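Local coordinates for hypothetical protein AQ_1575 (Aquifex aeolicus, PDB 1LFP) that probably binds DNA and regulates transcription, although its precise role is not established, at residues T214-K217 with V218-L222. Numbering follows the deposited sequence.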
ATOM      1  N   THR A 214      17.628 -12.000  12.471  1.00 45.78           N
ATOM      2  CA  THR A 214      16.447 -11.217  12.784  1.00 42.50           C
ATOM      3  C   THR A 214      15.861 -10.578  11.525  1.00 40.80           C
ATOM      4  O   THR A 214      14.647 -10.560  11.344  1.00 41.21           O
ATOM      5  CB  THR A 214      16.789 -10.119  13.804  1.00 49.56           C
ATOM      6  OG1 THR A 214      17.486 -10.710  14.907  1.00 47.89           O
ATOM      7  CG2 THR A 214      15.522  -9.444  14.320  1.00 47.61           C
ATOM      8  N   ALA A 215      16.728 -10.072  10.655  1.00 33.85           N
ATOM      9  CA  ALA A 215      16.292  -9.419   9.419  1.00 32.26           C
ATOM     10  C   ALA A 215      15.434 -10.334   8.558  1.00 31.31           C
ATOM     11  O   ALA A 215      14.439  -9.908   7.963  1.00 27.57           O
ATOM     12  CB  ALA A 215      17.496  -8.941   8.615  1.00 38.21           C
ATOM     13  N   GLN A 216      15.813 -11.606   8.505  1.00 32.88           N
ATOM     14  CA  GLN A 216      15.081 -12.572   7.704  1.00 32.22           C
ATOM     15  C   GLN A 216      13.713 -12.877   8.262  1.00 30.08           C
ATOM     16  O   GLN A 216      12.779 -13.130   7.502  1.00 29.71           O
ATOM     17  CB  GLN A 216      15.874 -13.868   7.587  1.00 43.61           C
ATOM     18  CG  GLN A 216      15.471 -14.722   6.404  1.00 48.46           C
ATOM     19  CD  GLN A 216      16.676 -15.334   5.705  1.00 52.03           C
ATOM     20  OE1 GLN A 216      16.552 -15.970   4.656  1.00 53.96           O
ATOM     21  NE2 GLN A 216      17.858 -15.134   6.288  1.00 54.05           N
ATOM     22  N   LYS A 217      13.594 -12.867   9.587  1.00 29.71           N
ATOM     23  CA  LYS A 217      12.321 -13.160  10.239  1.00 28.84           C
ATOM     24  C   LYS A 217      11.385 -12.002   9.970  1.00 26.95           C
ATOM     25  O   LYS A 217      10.230 -12.208   9.625  1.00 25.84           O
ATOM     26  CB  LYS A 217      12.494 -13.319  11.748  1.00 35.39           C
ATOM     27  CG  LYS A 217      13.424 -14.458  12.148  1.00 38.32           C
ATOM     28  CD  LYS A 217      13.600 -14.489  13.655  1.00 38.44           C
ATOM     29  CE  LYS A 217      14.404 -15.704  14.098  1.00 42.39           C
ATOM     30  NZ  LYS A 217      14.637 -15.667  15.573  1.00 44.57           N
ATOM     31  N   VAL A 218      11.900 -10.787  10.120  1.00 27.65           N
ATOM     32  CA  VAL A 218      11.095  -9.593   9.851  1.00 26.95           C
ATOM     33  C   VAL A 218      10.530  -9.647   8.441  1.00 26.69           C
ATOM     34  O   VAL A 218       9.329  -9.479   8.247  1.00 26.32           O
ATOM     35  CB  VAL A 218      11.931  -8.325   9.964  1.00 25.54           C
ATOM     36  CG1 VAL A 218      11.070  -7.094   9.634  1.00 26.64           C
ATOM     37  CG2 VAL A 218      12.517  -8.237  11.349  1.00 24.31           C
ATOM     38  N   ILE A 219      11.406  -9.861   7.458  1.00 23.46           N
ATOM     39  CA  ILE A 219      10.991  -9.920   6.058  1.00 24.76           C
ATOM     40  C   ILE A 219       9.992 -11.026   5.770  1.00 25.02           C
ATOM     41  O   ILE A 219       9.071 -10.840   4.992  1.00 24.99           O
ATOM     42  CB  ILE A 219      12.226 -10.075   5.105  1.00 35.03           C
ATOM     43  CG1 ILE A 219      13.134  -8.853   5.224  1.00 38.49           C
ATOM     44  CG2 ILE A 219      11.771 -10.245   3.680  1.00 37.07           C
ATOM     45  CD1 ILE A 219      14.386  -8.926   4.372  1.00 38.49           C
ATOM     46  N   LYS A 220      10.160 -12.191   6.380  1.00 26.78           N
ATOM     47  CA  LYS A 220       9.210 -13.266   6.138  1.00 26.58           C
ATOM     48  C   LYS A 220       7.846 -12.906   6.713  1.00 23.56           C
ATOM     49  O   LYS A 220       6.798 -13.234   6.152  1.00 24.17           O
ATOM     50  CB  LYS A 220       9.713 -14.568   6.762  1.00 37.99           C
ATOM     51  CG  LYS A 220      10.806 -15.252   5.945  1.00 43.91           C
ATOM     52  CD  LYS A 220      11.113 -16.642   6.495  1.00 46.42           C
ATOM     53  CE  LYS A 220      12.101 -17.388   5.611  1.00 50.88           C
ATOM     54  NZ  LYS A 220      13.343 -16.594   5.403  1.00 53.42           N
ATOM     55  N   LEU A 221       7.863 -12.232   7.842  1.00 22.89           N
ATOM     56  CA  LEU A 221       6.619 -11.842   8.477  1.00 22.01           C
ATOM     57  C   LEU A 221       5.859 -10.901   7.552  1.00 21.02           C
ATOM     58  O   LEU A 221       4.679 -11.118   7.273  1.00 22.38           O
ATOM     59  CB  LEU A 221       6.924 -11.148   9.809  1.00 22.17           C
ATOM     60  CG  LEU A 221       5.877 -11.285  10.894  1.00 26.70           C
ATOM     61  CD1 LEU A 221       6.462 -10.781  12.216  1.00 25.12           C
ATOM     62  CD2 LEU A 221       4.632 -10.513  10.506  1.00 25.13           C
ATOM     63  N   LEU A 222       6.548  -9.866   7.087  1.00 21.90           N
ATOM     64  CA  LEU A 222       5.952  -8.871   6.207  1.00 21.34           C
ATOM     65  C   LEU A 222       5.434  -9.528   4.932  1.00 22.05           C
ATOM     66  O   LEU A 222       4.335  -9.224   4.483  1.00 21.96           O
ATOM     67  CB  LEU A 222       6.971  -7.776   5.875  1.00 20.03           C
ATOM     68  CG  LEU A 222       7.562  -7.007   7.071  1.00 20.32           C
ATOM     69  CD1 LEU A 222       8.314  -5.772   6.600  1.00 21.53           C
ATOM     70  CD2 LEU A 222       6.376  -6.592   8.017  1.00 22.88           C
TER
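Val218, Ile219, Lys220 and Leu221 each send a backbone N-H to the carbonyl four residues earlier, tying together about two turns of helix 212-226, the helical arm of the beta-alpha-beta unit formed with strands 207-208 and 231-239. The bond from Val218 N to Thr214 O is 3.0 Å long and nearly straight, at 170°, and that from Ile219 N to Ala215 O is 3.1 Å. Lys220 N to Gln216 O and Leu221 N to Lys217 O, both 3.0 Å, are more bent.

Aliphatic groups pack against the same carbonyls. Val218 sets CG1 anti to its backbone N (chi1 178°), which leaves CG2 beside that N and 3.2 Å from Thr214 O. Ile219 likewise places its longer branch beside the backbone N, CG1 lying 3.2 Å from Ala215 O. On the buried face, Val218 and Leu222 rest on Phe238 of strand 231-239, while Leu221 turns to Val116 and Phe117 of helix 106-119, so the helix packs on both the sheet and helix 106-119.

The polar pair one turn apart is Gln216 and Lys220, whose side chains run alongside each other in the same direction. The lysine continues extended beyond CG and bends only at the last torsion (chi4 55°), which folds the ammonium back toward the glutamine. Lys220 NZ is modelled unusually close to Gln216 CG, at 3.0 Å, and the exact placing of these chain ends is therefore doubtful. With an alanine here instead of Lys220, Gln216 is likely to lose the chain beside it, and its carbonyl the methylenes packed on it. Nearer the backbone, Lys220 CG passes 3.3 Å from Gln216 O, the same oxygen that accepts the N-H of Lys220.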